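PDB 3ZLE: apical membrane antigen 1 from Toxoplasma gondii, which probably takes part in host cell invasion by the sporozoite stage, as the ectodomain of a parasite surface antigen of the AMA1 family. Local coordinates for residues F22-V27 with A217-A222; A222-L227 with S342-L347. All coordinates share one frame; numbering follows the deposited sequence.

Interaction 1 of 2, residues F22-V27 with A217-A222; sequences FNIPQV and ACPNDA
One proline ring, that of Pro219, meets three side chains of segment 22-27, those of Phe22, Ile24 and Val27, without any polar bond across the contact. Pro219 CB comes obliquely, equally near CD1 and CE1 of Phe22 (3.8 Å), while Asp221 O lies at the ring's edge, 4.3 Å from Phe22 CE1. With CG anti to the carbonyl carbon (chi1 -58°), the phenyl ring is brought back towards Pro219, although the CB of Phe22 itself points away from it. The next ring atom, Pro219 CG, has Ile24 CG1 at 4.2 Å, and Pro219 CD has Val27 CG2 at 4.3 Å. A rigid ring suits this place, since it offers carbon on several sides and no N-H to satisfy. The contact joins the short helix 24-27, whose N-cap Asn23 accepts a weak bond from Gln26 N, to the link between helix 214-217 and strand 222-223 in the AMA1 ectodomain. Pro219 centres an inverse gamma turn there, and the preceding Cys218 is tied by disulfide to Cys50. Branched Val27 packs its CG1 3.7 Å from Ala217 O, at the end of helix 214-217. The buried Phe22 ring also meets the rings of Phe18, Phe228 and Phe327, edge-to-face with the last.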
# COMPACT_ATOMS: atom_id res chain seq x y z
N PHE A 22 -9.48 2.44 -7.93
CA PHE A 22 -8.51 3.51 -7.65
C PHE A 22 -9.09 4.57 -6.73
O PHE A 22 -8.43 5.59 -6.41
CB PHE A 22 -7.92 4.07 -8.99
CG PHE A 22 -7.25 3.01 -9.83
CD1 PHE A 22 -5.97 2.60 -9.53
CD2 PHE A 22 -7.99 2.27 -10.76
CE1 PHE A 22 -5.38 1.54 -10.18
CE2 PHE A 22 -7.40 1.25 -11.46
CZ PHE A 22 -6.10 0.82 -11.13
N ASN A 23 -10.30 4.32 -6.24
CA ASN A 23 -10.88 5.19 -5.21
C ASN A 23 -10.45 4.75 -3.84
O ASN A 23 -11.17 4.07 -3.12
CB ASN A 23 -12.37 5.18 -5.28
CG ASN A 23 -12.99 6.13 -4.31
OD1 ASN A 23 -12.31 6.70 -3.45
ND2 ASN A 23 -14.27 6.35 -4.46
N ILE A 24 -9.20 5.06 -3.54
CA ILE A 24 -8.49 4.56 -2.37
C ILE A 24 -9.13 4.85 -0.97
O ILE A 24 -9.09 3.98 -0.07
CB ILE A 24 -7.03 5.05 -2.45
CG1 ILE A 24 -6.30 4.23 -3.55
CG2 ILE A 24 -6.31 4.91 -1.11
CD1 ILE A 24 -4.79 4.50 -3.62
N PRO A 25 -9.59 6.10 -0.73
CA PRO A 25 -10.27 6.33 0.57
C PRO A 25 -11.46 5.44 0.71
O PRO A 25 -11.75 4.98 1.80
CB PRO A 25 -10.75 7.79 0.46
CG PRO A 25 -9.88 8.41 -0.61
CD PRO A 25 -9.59 7.30 -1.58
N GLN A 26 -12.21 5.25 -0.37
CA GLN A 26 -13.30 4.31 -0.32
C GLN A 26 -12.85 2.85 -0.14
O GLN A 26 -13.32 2.18 0.78
CB GLN A 26 -14.17 4.46 -1.54
CG GLN A 26 -15.39 3.56 -1.52
CD GLN A 26 -16.49 4.12 -2.40
OE1 GLN A 26 -16.62 5.33 -2.52
NE2 GLN A 26 -17.22 3.24 -3.08
N VAL A 27 -11.99 2.32 -1.02
CA VAL A 27 -11.74 0.85 -1.00
C VAL A 27 -10.69 0.47 0.07
O VAL A 27 -10.75 -0.57 0.65
CB VAL A 27 -11.33 0.25 -2.38
CG1 VAL A 27 -12.37 0.55 -3.46
CG2 VAL A 27 -9.95 0.77 -2.80
N ALA A 217 -11.14 -5.64 -6.12
CA ALA A 217 -11.58 -4.38 -5.59
C ALA A 217 -10.49 -3.38 -5.40
O ALA A 217 -10.71 -2.24 -5.32
CB ALA A 217 -12.26 -4.61 -4.28
N CYS A 218 -9.31 -3.88 -5.30
CA CYS A 218 -8.16 -3.06 -4.85
C CYS A 218 -7.19 -2.71 -5.98
O CYS A 218 -7.12 -3.41 -7.02
CB CYS A 218 -7.38 -3.78 -3.76
SG CYS A 218 -8.17 -3.82 -2.12
N PRO A 219 -6.45 -1.62 -5.81
CA PRO A 219 -5.54 -1.18 -6.87
C PRO A 219 -4.19 -1.89 -6.78
O PRO A 219 -3.20 -1.30 -6.41
CB PRO A 219 -5.38 0.31 -6.58
CG PRO A 219 -5.52 0.40 -5.09
CD PRO A 219 -6.42 -0.72 -4.64
N ASN A 220 -4.18 -3.16 -7.11
CA ASN A 220 -3.02 -4.02 -6.90
C ASN A 220 -1.89 -3.82 -7.83
O ASN A 220 -0.76 -4.13 -7.46
CB ASN A 220 -3.44 -5.46 -6.94
CG ASN A 220 -4.68 -5.70 -6.19
OD1 ASN A 220 -4.76 -5.36 -5.00
ND2 ASN A 220 -5.68 -6.25 -6.85
N ASP A 221 -2.14 -3.25 -9.02
CA ASP A 221 -1.13 -3.13 -10.06
C ASP A 221 -1.03 -1.75 -10.69
O ASP A 221 -1.97 -0.96 -10.66
CB ASP A 221 -1.37 -4.20 -11.15
CG ASP A 221 -1.50 -5.59 -10.58
OD1 ASP A 221 -0.48 -6.13 -10.09
OD2 ASP A 221 -2.62 -6.16 -10.61
N ALA A 222 0.16 -1.44 -11.22
CA ALA A 222 0.40 -0.25 -12.04
C ALA A 222 -0.38 -0.40 -13.31
O ALA A 222 -0.74 -1.50 -13.68
CB ALA A 222 1.89 -0.11 -12.34

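Interaction 2 of 2, residues A222-L227 with S342-L347; sequences AVKDAL and STEVNL
Backbone hydrogen bonds join Ala222 and Lys224 to segment 342-347. Ala222 N donates to Thr343 O (2.9 Å), Ala222 O accepts from Val345 N (3.0 Å), and Lys224 N donates to Val345 O at an N-H...O angle of 168°. Apolar contacts gather at Leu347, whose CD2 lies 3.6 Å from Val223 CG1, the side chains crossing at about a right angle; its CD1 meets Ala226 CB at 3.8 Å. Small Ala226 leaves room for that leucine fork, and Phe327 touches all three residues. At the polar end of the contact, Lys224 CG stands between the backbone N and the carbonyl carbon (chi1 83°), which directs the long aliphatic chain along the neighbouring strand: Lys224 CB lies 3.3 Å from Glu344 OE1, and Lys224 CE 3.0 Å from Asn346 OD1. Lys224 NZ stays 5.6 Å from Glu344 OE1, too far for a salt bridge; Glu344 OE2 pairs with Lys253. One water links Lys224 NZ to Glu344 O. A second donates hydrogen bonds to Lys224 O and Asn346 OD1 and accepts from Leu347 N (3.1 Å). Ala222 pairing with Glu344 and Val223 with Val345 makes two successive parallel bridges, a minimal two-stranded parallel sheet in an ectodomain whose other sheets are antiparallel.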
# COMPACT_ATOMS: atom_id res chain seq x y z
N ALA A 222 0.16 -1.44 -11.22
CA ALA A 222 0.40 -0.25 -12.04
C ALA A 222 -0.38 -0.40 -13.31
O ALA A 222 -0.74 -1.50 -13.68
CB ALA A 222 1.89 -0.11 -12.34
N VAL A 223 -0.77 0.71 -13.93
CA VAL A 223 -1.52 0.59 -15.14
C VAL A 223 -0.60 1.06 -16.28
O VAL A 223 -0.10 2.18 -16.23
CB VAL A 223 -2.83 1.40 -15.08
CG1 VAL A 223 -3.60 1.23 -16.37
CG2 VAL A 223 -3.67 0.95 -13.89
N LYS A 224 -0.34 0.19 -17.25
CA LYS A 224 0.59 0.55 -18.32
C LYS A 224 -0.08 1.29 -19.46
O LYS A 224 -1.29 1.10 -19.74
CB LYS A 224 1.47 -0.65 -18.80
CG LYS A 224 0.85 -1.59 -19.81
CD LYS A 224 1.71 -2.87 -20.02
CE LYS A 224 0.81 -4.11 -20.22
NZ LYS A 224 1.50 -5.40 -20.59
N ASP A 225 0.65 2.24 -20.00
CA ASP A 225 0.18 3.08 -21.10
C ASP A 225 -1.07 3.82 -20.80
O ASP A 225 -1.94 3.92 -21.66
CB ASP A 225 0.05 2.29 -22.39
CG ASP A 225 1.32 1.54 -22.75
OD1 ASP A 225 2.42 1.96 -22.28
OD2 ASP A 225 1.20 0.45 -23.34
N ALA A 226 -1.14 4.42 -19.61
CA ALA A 226 -2.32 5.22 -19.24
C ALA A 226 -1.96 6.11 -18.10
O ALA A 226 -0.99 5.84 -17.39
CB ALA A 226 -3.47 4.31 -18.84
N LEU A 227 -2.65 7.26 -18.01
CA LEU A 227 -2.47 8.12 -16.89
C LEU A 227 -3.80 8.31 -16.16
O LEU A 227 -4.88 8.35 -16.80
CB LEU A 227 -1.98 9.49 -17.38
CG LEU A 227 -0.58 9.54 -17.97
CD1 LEU A 227 -0.33 10.97 -18.42
CD2 LEU A 227 0.48 9.13 -16.94
N SER A 342 4.55 -2.67 -8.67
CA SER A 342 5.03 -2.06 -9.90
C SER A 342 4.73 -2.97 -11.08
O SER A 342 4.94 -2.57 -12.21
CB SER A 342 6.55 -1.77 -9.83
OG SER A 342 7.26 -2.99 -9.63
N THR A 343 4.23 -4.19 -10.83
CA THR A 343 3.84 -5.05 -11.93
C THR A 343 2.73 -4.32 -12.67
O THR A 343 1.97 -3.60 -12.06
CB THR A 343 3.36 -6.43 -11.46
OG1 THR A 343 2.33 -6.28 -10.47
CG2 THR A 343 4.52 -7.22 -10.90
N GLU A 344 2.70 -4.43 -14.00
CA GLU A 344 1.79 -3.60 -14.83
C GLU A 344 0.66 -4.37 -15.53
O GLU A 344 0.89 -5.47 -16.06
CB GLU A 344 2.61 -2.83 -15.88
CG GLU A 344 3.69 -1.92 -15.28
CD GLU A 344 4.59 -1.32 -16.35
OE1 GLU A 344 4.37 -1.62 -17.55
OE2 GLU A 344 5.54 -0.65 -15.99
N VAL A 345 -0.58 -3.83 -15.49
CA VAL A 345 -1.67 -4.45 -16.18
C VAL A 345 -2.16 -3.48 -17.26
O VAL A 345 -1.98 -2.27 -17.15
CB VAL A 345 -2.85 -4.78 -15.24
CG1 VAL A 345 -2.54 -5.84 -14.24
CG2 VAL A 345 -3.51 -3.53 -14.71
N ASN A 346 -2.87 -4.01 -18.23
CA ASN A 346 -3.53 -3.16 -19.18
C ASN A 346 -4.85 -2.56 -18.69
O ASN A 346 -5.52 -3.11 -17.80
CB ASN A 346 -3.73 -3.89 -20.48
CG ASN A 346 -2.45 -3.93 -21.30
OD1 ASN A 346 -1.74 -2.93 -21.40
ND2 ASN A 346 -2.09 -5.11 -21.76
N LEU A 347 -5.25 -1.49 -19.37
CA LEU A 347 -6.59 -0.98 -19.29
C LEU A 347 -7.49 -2.08 -19.78
O LEU A 347 -7.07 -2.89 -20.60
CB LEU A 347 -6.75 0.24 -20.20
CG LEU A 347 -6.01 1.52 -19.78
CD1 LEU A 347 -6.24 2.65 -20.79
CD2 LEU A 347 -6.46 1.94 -18.37
O HOH W 1 2.95 -5.94 -18.03
O HOH W 2 -3.11 -0.40 -21.36

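Interactions 1 and 2 have centres 13 Å apart and follow each other along the chain, sharing Ala222, the residue where the link after helix 214-217 becomes strand 222-223. They also touch directly: Asp221 OD1 lies 2.8 Å from Thr343 OG1, and Phe22 CZ lies 3.7 Å from Val223 CG2. Phe327, on strand 326-330, packs against both Phe22 and Leu347, so a single strand lies beside both contacts. One continuous run, 217-227, therefore meets residues near the N-terminus first and then residues far along the chain, bringing together three distant parts of the AMA1 ectodomain. Interaction 1 is centred about 9 Å from the centre of the chain and interaction 2 about 16 Å, so the run leads outward.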